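Squalene synthase HpnC (Alicyclobacillus acidocaldarius subsp. acidocaldarius, PDB 4HD1) probably joins prenyl diphosphates head to head as a squalene synthase of the all-helical squalene/phytoene synthase family. Local coordinates at residues R90-Q93 with F94-T98; A188-Q192 with F193-L197. All coordinates share one frame; numbering follows the deposited sequence.

Interaction 1: residues R90-Q93 with F94-T98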
loop_
_atom_site.group_PDB
_atom_site.type_symbol
_atom_site.label_atom_id
_atom_site.label_comp_id
_atom_site.label_asym_id
_atom_site.label_seq_id
_atom_site.Cartn_x
_atom_site.Cartn_y
_atom_site.Cartn_z
ATOM N N ARG A 90 16.938 -13.360 2.208
ATOM C CA ARG A 90 18.275 -13.058 2.718
ATOM C C ARG A 90 18.523 -11.549 2.628
ATOM O O ARG A 90 19.017 -10.939 3.578
ATOM C CB ARG A 90 19.359 -13.852 1.978
ATOM C CG ARG A 90 19.759 -15.149 2.668
ATOM C CD ARG A 90 20.855 -15.909 1.926
ATOM N NE ARG A 90 20.288 -16.966 1.092
ATOM C CZ ARG A 90 20.357 -17.018 -0.237
ATOM N NH1 ARG A 90 20.999 -16.083 -0.921
ATOM N NH2 ARG A 90 19.789 -18.023 -0.884
ATOM N N ALA A 91 18.159 -10.946 1.499
ATOM C CA ALA A 91 18.247 -9.497 1.360
ATOM C C ALA A 91 17.366 -8.802 2.410
ATOM O O ALA A 91 17.829 -7.893 3.109
ATOM C CB ALA A 91 17.876 -9.062 -0.050
ATOM N N LEU A 92 16.116 -9.251 2.544
ATOM C CA LEU A 92 15.213 -8.692 3.552
ATOM C C LEU A 92 15.776 -8.810 4.975
ATOM O O LEU A 92 15.692 -7.863 5.757
ATOM C CB LEU A 92 13.814 -9.319 3.475
ATOM C CG LEU A 92 12.707 -8.547 4.207
ATOM C CD1 LEU A 92 12.431 -7.214 3.522
ATOM C CD2 LEU A 92 11.431 -9.372 4.307
ATOM N N GLN A 93 16.346 -9.973 5.284
ATOM C CA GLN A 93 17.024 -10.250 6.556
ATOM C C GLN A 93 18.087 -9.207 6.922
ATOM O O GLN A 93 18.165 -8.760 8.070
ATOM C CB GLN A 93 17.682 -11.621 6.463
ATOM C CG GLN A 93 18.100 -12.250 7.768
ATOM C CD GLN A 93 18.440 -13.716 7.574
ATOM O OE1 GLN A 93 17.658 -14.591 7.929
ATOM N NE2 GLN A 93 19.595 -13.988 6.977
ATOM N N PHE A 94 18.909 -8.837 5.945
ATOM C CA PHE A 94 19.891 -7.784 6.135
ATOM C C PHE A 94 19.196 -6.444 6.373
ATOM O O PHE A 94 19.527 -5.734 7.327
ATOM C CB PHE A 94 20.833 -7.692 4.937
ATOM C CG PHE A 94 21.896 -6.647 5.091
ATOM C CD1 PHE A 94 22.946 -6.830 6.001
ATOM C CD2 PHE A 94 21.853 -5.477 4.342
ATOM C CE1 PHE A 94 23.935 -5.863 6.155
ATOM C CE2 PHE A 94 22.842 -4.509 4.490
ATOM C CZ PHE A 94 23.881 -4.700 5.399
ATOM N N THR A 95 18.230 -6.124 5.513
ATOM C CA THR A 95 17.416 -4.915 5.647
ATOM C C THR A 95 16.722 -4.814 7.016
ATOM O O THR A 95 16.837 -3.785 7.682
ATOM C CB THR A 95 16.398 -4.793 4.494
ATOM O OG1 THR A 95 17.100 -4.559 3.264
ATOM C CG2 THR A 95 15.425 -3.653 4.744
ATOM N N ILE A 96 16.023 -5.874 7.433
ATOM C CA ILE A 96 15.395 -5.917 8.758
ATOM C C ILE A 96 16.392 -5.441 9.812
ATOM O O ILE A 96 16.097 -4.533 10.589
ATOM C CB ILE A 96 14.935 -7.341 9.183
ATOM C CG1 ILE A 96 13.989 -8.011 8.166
ATOM C CG2 ILE A 96 14.352 -7.327 10.595
ATOM C CD1 ILE A 96 12.742 -7.242 7.833
ATOM N N ALA A 97 17.570 -6.062 9.827
ATOM C CA ALA A 97 18.565 -5.819 10.867
ATOM C C ALA A 97 19.189 -4.424 10.777
ATOM O O ALA A 97 19.283 -3.727 11.779
ATOM C CB ALA A 97 19.638 -6.900 10.841
ATOM N N THR A 98 19.589 -4.027 9.570
ATOM C CA THR A 98 20.252 -2.750 9.327
ATOM C C THR A 98 19.355 -1.557 9.662
ATOM O O THR A 98 19.823 -0.569 10.214
ATOM C CB THR A 98 20.729 -2.648 7.862
ATOM O OG1 THR A 98 21.447 -3.836 7.522
ATOM C CG2 THR A 98 21.645 -1.450 7.656
#
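Residues 90-97 run as regular alpha helix, with i-to-i+4 bonds from Phe94 N to Arg90 O, Thr95 N to Ala91 O, Ile96 N to Leu92 O and Ala97 N to Gln93 O, spanning 2.6 to 3.3 Å. Along one flank, the end of Ile96 reaches back at a slant to the Leu92 branch point, CD1 lying 3.9 Å from Leu92 CG. CG1 of Ile96 sits beside its own backbone N (chi1 -55°), which turns this branch back toward Leu92. Helix 65-81 covers this flank, Leu76 meeting Leu92 and Phe80 meeting Ile96. Trimming Ile96 to an alanine would probably remove the contact of CD1 with Leu92 and that of the side chain with Phe80, and open a gap between them. On another flank, Thr98 OG1 donates to Phe94 O (2.7 Å) while lying over the centre of the Phe94 ring. Buried Thr95 OG1 is hydrogen-bonded to His43 and Ser46 of helix 41-56, and Ala91 rests on helix 12-25. Apolar packing and a buried hydroxyl therefore dock helix 87-99 among its neighbours, whereas Arg90 ties it to Asp14 by a salt bridge.

Interaction 2: residues A188-Q192 with F193-L197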
loop_
_atom_site.group_PDB
_atom_site.type_symbol
_atom_site.label_atom_id
_atom_site.label_comp_id
_atom_site.label_asym_id
_atom_site.label_seq_id
_atom_site.Cartn_x
_atom_site.Cartn_y
_atom_site.Cartn_z
ATOM N N ALA A 188 -23.142 1.592 3.789
ATOM C CA ALA A 188 -23.845 2.619 4.565
ATOM C C ALA A 188 -23.721 4.018 3.965
ATOM O O ALA A 188 -24.658 4.809 4.039
ATOM C CB ALA A 188 -23.374 2.611 6.012
ATOM N N ASP A 189 -22.570 4.313 3.362
ATOM C CA ASP A 189 -22.349 5.611 2.719
ATOM C C ASP A 189 -23.156 5.755 1.429
ATOM O O ASP A 189 -23.511 6.870 1.039
ATOM C CB ASP A 189 -20.861 5.853 2.445
ATOM C CG ASP A 189 -20.018 5.854 3.712
ATOM O OD1 ASP A 189 -20.582 5.870 4.824
ATOM O OD2 ASP A 189 -18.778 5.834 3.596
ATOM N N LEU A 190 -23.443 4.632 0.772
ATOM C CA LEU A 190 -24.330 4.632 -0.388
ATOM C C LEU A 190 -25.778 4.812 0.040
ATOM O O LEU A 190 -26.516 5.590 -0.569
ATOM C CB LEU A 190 -24.175 3.351 -1.204
ATOM C CG LEU A 190 -22.984 3.327 -2.162
ATOM C CD1 LEU A 190 -22.688 1.902 -2.615
ATOM C CD2 LEU A 190 -23.214 4.247 -3.356
ATOM N N GLU A 191 -26.170 4.101 1.094
ATOM C CA GLU A 191 -27.533 4.167 1.626
ATOM C C GLU A 191 -27.845 5.511 2.273
ATOM O O GLU A 191 -28.997 5.950 2.260
ATOM C CB GLU A 191 -27.787 3.030 2.614
ATOM C CG GLU A 191 -27.903 1.668 1.952
ATOM C CD GLU A 191 -27.829 0.519 2.940
ATOM O OE1 GLU A 191 -27.204 0.685 4.013
ATOM O OE2 GLU A 191 -28.391 -0.559 2.635
ATOM N N GLN A 192 -26.820 6.162 2.825
ATOM C CA GLN A 192 -26.972 7.490 3.416
ATOM C C GLN A 192 -27.533 8.484 2.401
ATOM O O GLN A 192 -28.259 9.404 2.768
ATOM C CB GLN A 192 -25.640 8.000 3.962
ATOM C CG GLN A 192 -25.763 9.250 4.818
ATOM C CD GLN A 192 -24.586 10.188 4.651
ATOM O OE1 GLN A 192 -23.428 9.781 4.747
ATOM N NE2 GLN A 192 -24.878 11.459 4.404
ATOM N N PHE A 193 -27.198 8.286 1.127
ATOM C CA PHE A 193 -27.711 9.131 0.047
ATOM C C PHE A 193 -28.762 8.432 -0.824
ATOM O O PHE A 193 -28.979 8.814 -1.976
ATOM C CB PHE A 193 -26.558 9.660 -0.811
ATOM C CG PHE A 193 -25.581 10.508 -0.052
ATOM C CD1 PHE A 193 -25.884 11.830 0.265
ATOM C CD2 PHE A 193 -24.354 9.987 0.348
ATOM C CE1 PHE A 193 -24.983 12.616 0.966
ATOM C CE2 PHE A 193 -23.450 10.768 1.049
ATOM C CZ PHE A 193 -23.765 12.083 1.357
ATOM N N GLY A 194 -29.414 7.415 -0.264
ATOM C CA GLY A 194 -30.488 6.700 -0.952
ATOM C C GLY A 194 -30.053 5.880 -2.152
ATOM O O GLY A 194 -30.859 5.584 -3.029
ATOM N N ALA A 195 -28.772 5.519 -2.199
ATOM C CA ALA A 195 -28.265 4.639 -3.245
ATOM C C ALA A 195 -27.976 3.258 -2.662
ATOM O O ALA A 195 -27.993 3.076 -1.443
ATOM C CB ALA A 195 -27.016 5.231 -3.884
ATOM N N THR A 196 -27.725 2.282 -3.537
ATOM C CA THR A 196 -27.411 0.922 -3.111
ATOM C C THR A 196 -26.243 0.372 -3.916
ATOM O O THR A 196 -25.808 0.989 -4.890
ATOM C CB THR A 196 -28.609 -0.020 -3.309
ATOM O OG1 THR A 196 -29.102 0.123 -4.647
ATOM C CG2 THR A 196 -29.721 0.288 -2.309
ATOM N N LEU A 197 -25.745 -0.796 -3.509
ATOM C CA LEU A 197 -24.677 -1.478 -4.238
ATOM C C LEU A 197 -25.120 -1.892 -5.647
ATOM O O LEU A 197 -24.288 -2.022 -6.549
ATOM C CB LEU A 197 -24.182 -2.697 -3.455
ATOM C CG LEU A 197 -23.434 -2.496 -2.124
ATOM C CD1 LEU A 197 -23.356 -3.830 -1.401
ATOM C CD2 LEU A 197 -22.037 -1.919 -2.316
#
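The Phe193 ring carries the Gln192 amide over one face, and at its edge, near the ring plane, stands the carbonyl oxygen of Asp189, with O 3.3 Å from Phe193 CD2. The two side chains, Gln192 and Phe193, run side by side in the same direction. Gln192 CD lies above the rim rather than the middle of the ring, and NE2 comes within 3.3 Å of Phe193 CZ, the amide being tilted 37° from the ring plane. Gln192 has CG anti to its own N (chi1 -169°), which helps bring the amide over its neighbour. Helix 207-227 adds Leu215 against Gln192 and Arg211 against Phe193.

The backbone around them forms a Schellman motif that closes helix 187-191. Ala195 N reaches back to Leu190 O (2.8 Å), and Gly194 N closes on Glu191 O (2.9 Å). Leu190 O also accepts a longer bond from Phe193 N (3.3 Å), so two donors grip it from opposite faces of its carbonyl plane. Gly194 is the C-prime residue, and its positive phi of 68° turns the chain away from the helix.

Past the turn, the returning chain packs on Leu190: CD2 meets Ala195 CB at 4.0 Å, and CD1 meets Leu197 CD2 at 3.9 Å, the two leucines crossing at about a right angle. Cys212 of helix 207-227 also touches Leu190. Asp189, also buried, forms a salt bridge with Arg219, although Glu216 brings a like charge close to it.

The contact thus divides its chemistry: backbone N-H groups satisfy the carbonyls of Leu190 and Glu191, Leu190, Ala195 and Leu197 make the apolar contact between the helix and the chain after the turn, and the Gln192 amide lies over the Phe193 ring, both touching helix 207-227.

How the interactions relate
Interactions 1 and 2 lie on opposite sides of the chain's centre, about 46 Å apart between centres and about 34 Å between nearest atoms, so they do not touch. The centre of interaction 1 sits about 20 Å from the chain centre, that of interaction 2 about 27 Å. Both belong to the squalene/phytoene synthase fold, and 90-98 precedes 188-197 in the chain. The first belongs to the body of one helix, touching helices 12-25, 41-56 and 65-81; the second ends a short helix against helix 207-227 and leads into helix 197-201. No ligand or metal is among the partners of either contact, and both read as local architecture of the helical fold.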